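Local structure of YkuI protein (Bacillus subtilis, 2BAS) at residues 43-48 / 52-57; 104-109 / 265-270. The protein probably hydrolyses the bacterial second messenger cyclic di-GMP through its EAL domain, which is joined to a C-terminal signalling-associated domain. All coordinates share one frame; numbering follows the deposited sequence.

Interaction 1 (43-48 / 52-57)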
loop_
_atom_site.group_PDB
_atom_site.type_symbol
_atom_site.label_atom_id
_atom_site.label_comp_id
_atom_site.label_asym_id
_atom_site.label_seq_id
_atom_site.Cartn_x
_atom_site.Cartn_y
_atom_site.Cartn_z
ATOM N N GLN A 43 2.990 -2.090 30.363
ATOM C CA GLN A 43 2.347 -0.940 29.746
ATOM C C GLN A 43 1.070 -1.395 29.057
ATOM O O GLN A 43 1.092 -2.292 28.222
ATOM C CB GLN A 43 3.285 -0.224 28.772
ATOM C CG GLN A 43 2.766 1.157 28.326
ATOM C CD GLN A 43 3.763 1.929 27.477
ATOM O OE1 GLN A 43 4.665 1.355 26.859
ATOM N NE2 GLN A 43 3.597 3.241 27.439
ATOM N N ALA A 44 -0.043 -0.770 29.422
ATOM C CA ALA A 44 -1.353 -1.155 28.905
ATOM C C ALA A 44 -1.523 -0.830 27.437
ATOM O O ALA A 44 -0.961 0.149 26.924
ATOM C CB ALA A 44 -2.466 -0.511 29.721
ATOM N N ILE A 45 -2.295 -1.676 26.764
ATOM C CA ILE A 45 -2.633 -1.461 25.374
ATOM C C ILE A 45 -4.141 -1.334 25.284
ATOM O O ILE A 45 -4.876 -2.140 25.875
ATOM C CB ILE A 45 -2.063 -2.564 24.471
ATOM C CG1 ILE A 45 -0.535 -2.479 24.486
ATOM C CG2 ILE A 45 -2.570 -2.398 23.041
ATOM C CD1 ILE A 45 0.144 -3.771 24.248
ATOM N N PHE A 46 -4.587 -0.317 24.548
ATOM C CA PHE A 46 -5.991 0.089 24.559
ATOM C C PHE A 46 -6.809 -0.272 23.338
ATOM O O PHE A 46 -6.341 -0.190 22.214
ATOM C CB PHE A 46 -6.105 1.584 24.868
ATOM C CG PHE A 46 -5.656 1.935 26.256
ATOM C CD1 PHE A 46 -4.328 2.268 26.510
ATOM C CD2 PHE A 46 -6.553 1.900 27.318
ATOM C CE1 PHE A 46 -3.904 2.583 27.798
ATOM C CE2 PHE A 46 -6.141 2.210 28.606
ATOM C CZ PHE A 46 -4.812 2.557 28.845
ATOM N N SER A 47 -8.045 -0.680 23.607
ATOM C CA SER A 47 -9.030 -1.082 22.608
ATOM C C SER A 47 -9.625 0.146 21.940
ATOM O O SER A 47 -9.753 1.196 22.575
ATOM C CB SER A 47 -10.163 -1.839 23.313
ATOM O OG SER A 47 -10.873 -2.695 22.436
ATOM N N ALA A 48 -10.002 0.017 20.671
ATOM C CA ALA A 48 -10.667 1.112 19.976
ATOM C C ALA A 48 -12.185 1.020 20.102
ATOM O O ALA A 48 -12.852 2.047 20.250
ATOM C CB ALA A 48 -10.260 1.154 18.522
ATOM N N LYS A 52 -10.935 0.317 26.361
ATOM C CA LYS A 52 -10.368 -0.410 27.506
ATOM C C LYS A 52 -9.070 -1.174 27.247
ATOM O O LYS A 52 -8.660 -1.363 26.096
ATOM C CB LYS A 52 -11.401 -1.374 28.098
ATOM C CG LYS A 52 -11.653 -2.642 27.283
ATOM C CD LYS A 52 -12.229 -3.730 28.190
ATOM C CE LYS A 52 -12.941 -4.823 27.405
ATOM N NZ LYS A 52 -13.666 -5.740 28.330
ATOM N N VAL A 53 -8.441 -1.619 28.336
ATOM C CA VAL A 53 -7.190 -2.355 28.252
ATOM C C VAL A 53 -7.456 -3.787 27.753
ATOM O O VAL A 53 -8.326 -4.483 28.267
ATOM C CB VAL A 53 -6.357 -2.298 29.583
ATOM C CG1 VAL A 53 -6.700 -1.035 30.393
ATOM C CG2 VAL A 53 -6.544 -3.538 30.436
ATOM N N VAL A 54 -6.721 -4.196 26.724
ATOM C CA VAL A 54 -6.884 -5.517 26.110
ATOM C C VAL A 54 -5.692 -6.418 26.436
ATOM O O VAL A 54 -5.752 -7.638 26.257
ATOM C CB VAL A 54 -7.054 -5.406 24.577
ATOM C CG1 VAL A 54 -8.401 -4.807 24.245
ATOM C CG2 VAL A 54 -5.940 -4.573 23.963
ATOM N N GLY A 55 -4.617 -5.794 26.917
ATOM C CA GLY A 55 -3.410 -6.495 27.323
ATOM C C GLY A 55 -2.336 -5.546 27.820
ATOM O O GLY A 55 -2.585 -4.355 28.018
ATOM N N TYR A 56 -1.141 -6.088 28.028
ATOM C CA TYR A 56 -0.003 -5.316 28.503
ATOM C C TYR A 56 1.259 -5.819 27.827
ATOM O O TYR A 56 1.483 -7.027 27.755
ATOM C CB TYR A 56 0.183 -5.503 30.011
ATOM C CG TYR A 56 -0.935 -5.007 30.899
ATOM C CD1 TYR A 56 -2.024 -5.829 31.215
ATOM C CD2 TYR A 56 -0.890 -3.728 31.452
ATOM C CE1 TYR A 56 -3.051 -5.380 32.047
ATOM C CE2 TYR A 56 -1.911 -3.267 32.289
ATOM C CZ TYR A 56 -2.986 -4.100 32.584
ATOM O OH TYR A 56 -3.988 -3.651 33.414
ATOM N N GLU A 57 2.090 -4.909 27.337
ATOM C CA GLU A 57 3.406 -5.300 26.863
ATOM C C GLU A 57 4.224 -5.571 28.119
ATOM O O GLU A 57 4.095 -4.847 29.114
ATOM C CB GLU A 57 4.059 -4.209 26.015
ATOM C CG GLU A 57 5.286 -4.695 25.252
ATOM C CD GLU A 57 6.032 -3.587 24.506
ATOM O OE1 GLU A 57 5.886 -2.396 24.857
ATOM O OE2 GLU A 57 6.784 -3.912 23.559
#
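Ala44 and Tyr56 face each other as a non-hydrogen-bonded pair of an antiparallel hairpin, the methyl CB of Ala44 lying 3.8 Å from Tyr56 CE2. With CG anti to its carbonyl carbon (chi1 -64°), Tyr56 brings CD2 and CE2 of its ring against Ala44. Beside this pair Phe46 meets Val53, whose CG1 is 3.7 Å from Phe46 CE2, and together the four side chains make a buried apolar face. The Tyr56 ring also stacks on Phe264, while its hydroxyl is hydrogen-bonded to the backbone N of Leu265.

The pairing is interrupted at Val54, an extra residue opposite Ile45 that makes a beta bulge. Val54 N donates almost straight to Ile45 O (2.9 Å, 168°), whereas Ile45 N reaches Gly55 O from above the carbonyl plane. Across the bulge, Ile45 CG2 and Val54 CG2 are 4.1 Å apart, their side chains crossing near a right angle.

Toward the turn the contact opens to solvent on the Lys52 side. The backbone bond from Ser47 N to Lys52 O (2.7 Å) persists, and Ser47 CB touches Val54 CG1, but Lys52 is partly exposed and its CB is directed away from the opposing strand.

At the far end Gln43 and Glu57 form a two-bond backbone pair, and both side chains accept a hydrogen bond from Gln253 NE2. Glu57 opens this protein's version of the Glu-Ala-Leu signature, whose glutamate binds metal in related phosphodiesterases. The backbone bonds set the strand register, and if Glu57 binds metal as in its relatives, Gln253 would probably help to orient its carboxylate.

Interaction 2 (104-109 / 265-270)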
loop_
_atom_site.group_PDB
_atom_site.type_symbol
_atom_site.label_atom_id
_atom_site.label_comp_id
_atom_site.label_asym_id
_atom_site.label_seq_id
_atom_site.Cartn_x
_atom_site.Cartn_y
_atom_site.Cartn_z
ATOM N N ASP A 104 -7.093 -11.025 34.980
ATOM C CA ASP A 104 -8.188 -11.430 34.099
ATOM C C ASP A 104 -7.737 -12.409 33.014
ATOM O O ASP A 104 -6.692 -12.220 32.387
ATOM C CB ASP A 104 -8.830 -10.192 33.466
ATOM C CG ASP A 104 -9.184 -9.117 34.494
ATOM O OD1 ASP A 104 -10.160 -8.375 34.256
ATOM O OD2 ASP A 104 -8.499 -9.010 35.536
ATOM N N SER A 105 -8.552 -13.439 32.794
ATOM C CA SER A 105 -8.251 -14.555 31.886
ATOM C C SER A 105 -8.277 -14.232 30.371
ATOM O O SER A 105 -8.052 -15.115 29.534
ATOM C CB SER A 105 -9.209 -15.714 32.207
ATOM O OG SER A 105 -8.829 -16.923 31.577
ATOM N N ASP A 106 -8.530 -12.973 30.018
ATOM C CA ASP A 106 -8.696 -12.589 28.611
ATOM C C ASP A 106 -7.691 -11.530 28.143
ATOM O O ASP A 106 -7.708 -11.114 26.975
ATOM C CB ASP A 106 -10.117 -12.077 28.378
ATOM C CG ASP A 106 -10.378 -10.744 29.065
ATOM O OD1 ASP A 106 -10.776 -9.783 28.372
ATOM O OD2 ASP A 106 -10.167 -10.646 30.296
ATOM N N LEU A 107 -6.834 -11.096 29.066
ATOM C CA LEU A 107 -5.802 -10.109 28.782
ATOM C C LEU A 107 -4.788 -10.658 27.782
ATOM O O LEU A 107 -4.373 -11.812 27.864
ATOM C CB LEU A 107 -5.095 -9.672 30.075
ATOM C CG LEU A 107 -5.803 -8.720 31.056
ATOM C CD1 LEU A 107 -4.902 -8.399 32.223
ATOM C CD2 LEU A 107 -6.247 -7.421 30.401
ATOM N N LEU A 108 -4.415 -9.831 26.819
ATOM C CA LEU A 108 -3.406 -10.222 25.848
ATOM C C LEU A 108 -2.038 -10.042 26.488
ATOM O O LEU A 108 -1.861 -9.145 27.313
ATOM C CB LEU A 108 -3.536 -9.389 24.563
ATOM C CG LEU A 108 -4.823 -9.618 23.751
ATOM C CD1 LEU A 108 -5.063 -8.514 22.709
ATOM C CD2 LEU A 108 -4.858 -10.987 23.080
ATOM N N ILE A 109 -1.085 -10.901 26.126
ATOM C CA ILE A 109 0.286 -10.799 26.633
ATOM C C ILE A 109 1.251 -10.483 25.481
ATOM O O ILE A 109 1.577 -11.362 24.667
ATOM C CB ILE A 109 0.733 -12.100 27.390
ATOM C CG1 ILE A 109 -0.269 -12.483 28.483
ATOM C CG2 ILE A 109 2.117 -11.926 27.993
ATOM C CD1 ILE A 109 -0.091 -13.895 29.042
ATOM N N LEU A 265 -3.779 -2.162 35.864
ATOM C CA LEU A 265 -4.711 -1.076 36.100
ATOM C C LEU A 265 -6.125 -1.608 36.061
ATOM O O LEU A 265 -6.348 -2.759 35.684
ATOM C CB LEU A 265 -4.548 -0.028 34.994
ATOM C CG LEU A 265 -3.149 0.523 34.715
ATOM C CD1 LEU A 265 -3.164 1.327 33.449
ATOM C CD2 LEU A 265 -2.648 1.369 35.890
ATOM N N GLU A 266 -7.081 -0.770 36.450
ATOM C CA GLU A 266 -8.493 -1.078 36.256
ATOM C C GLU A 266 -8.716 -1.152 34.744
ATOM O O GLU A 266 -8.166 -0.349 33.986
ATOM C CB GLU A 266 -9.376 0.009 36.880
ATOM C CG GLU A 266 -9.249 0.156 38.403
ATOM C CD GLU A 266 -7.837 0.539 38.866
ATOM O OE1 GLU A 266 -7.100 1.189 38.056
ATOM O OE2 GLU A 266 -7.465 0.184 40.033
ATOM N N ARG A 267 -9.503 -2.121 34.298
ATOM C CA ARG A 267 -9.679 -2.329 32.866
ATOM C C ARG A 267 -10.410 -1.196 32.140
ATOM O O ARG A 267 -10.277 -1.042 30.921
ATOM C CB ARG A 267 -10.258 -3.712 32.585
ATOM C CG ARG A 267 -9.220 -4.793 32.875
ATOM C CD ARG A 267 -9.491 -6.096 32.171
ATOM N NE ARG A 267 -9.488 -5.951 30.721
ATOM C CZ ARG A 267 -9.591 -6.972 29.882
ATOM N NH1 ARG A 267 -9.680 -8.205 30.362
ATOM N NH2 ARG A 267 -9.602 -6.765 28.572
ATOM N N ASP A 268 -11.151 -0.395 32.907
ATOM C CA ASP A 268 -11.840 0.788 32.404
ATOM C C ASP A 268 -11.097 2.065 32.796
ATOM O O ASP A 268 -11.667 3.158 32.748
ATOM C CB ASP A 268 -13.265 0.850 32.973
ATOM C CG ASP A 268 -14.118 -0.338 32.566
ATOM O OD1 ASP A 268 -13.813 -0.930 31.359
ATOM O OD2 ASP A 268 -15.110 -0.668 33.457
ATOM N N VAL A 269 -9.827 1.924 33.173
ATOM C CA VAL A 269 -9.028 3.041 33.691
ATOM C C VAL A 269 -9.154 4.331 32.879
ATOM O O VAL A 269 -9.170 5.427 33.445
ATOM C CB VAL A 269 -7.525 2.658 33.861
ATOM C CG1 VAL A 269 -6.912 2.176 32.533
ATOM C CG2 VAL A 269 -6.715 3.824 34.455
ATOM N N LEU A 270 -9.278 4.192 31.561
ATOM C CA LEU A 270 -9.217 5.341 30.674
ATOM C C LEU A 270 -10.469 5.548 29.807
ATOM O O LEU A 270 -10.511 6.483 29.003
ATOM C CB LEU A 270 -7.964 5.209 29.801
ATOM C CG LEU A 270 -7.023 6.414 29.741
ATOM C CD1 LEU A 270 -6.500 6.781 31.141
ATOM C CD2 LEU A 270 -5.864 6.124 28.799
#
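Arg267 reaches from the loop before helix 271-311 to two aspartates on the approach to strand 108-112, forming a salt-bridge network. Asp106 is the main partner: its OD1 accepts a weak bond from Arg267 NH1 at 2.8 Å and a longer weak one from Arg267 NH2 at 3.2 Å. Its OD2 also faces NH1, at a separation too short to be trusted in detail. The carboxylate comes to the guanidinium edge with the two planes only 22° apart. Asp104 adds a long ion pair, OD1 to Arg267 NH1 at 3.9 Å, its carboxylate turned 56° from the guanidinium.

The apolar part is a single methyl, Leu107 CD2, set over the centre of one guanidinium face and 3.4 Å from Arg267 CZ. A bend at chi3 (61°) helps lay the flat group there.

A further hydrogen bond runs from Arg267 NH2 to Val53 O on the neighbouring strand. A leucine in place of Arg267 would probably leave both aspartates without their positive mate and Val53 O without this side-chain donor. The hydrogen bonds and the Leu107 methyl hold the guanidinium in position, while the carboxylates, Asp106 above all, and the carbonyl suit a positive charge, which it probably keeps.

In the fold
Both contacts border strand 53-64 of the EAL barrel, but they differ in burial: interaction 1 includes this strand, and both segments of interaction 2 touch it. Interaction 1 is mostly buried and joins the antiparallel strand 38-47 to strand 53-64, an arrangement known from the modified TIM barrel of EAL domains; backbone bonds and apolar side chains dominate it. Interaction 2 lies at the margin, spans 155 intervening residues and relies on side-chain charge between exposed aspartates and a loop arginine. The two are directly joined: Val54 O and Leu108 N make a probable hydrogen bond, and Tyr56 packs on Leu107. Strand 53-64 is thus bonded to strand 38-47, to strand 108-112 and to the loop leading into helix 271-311.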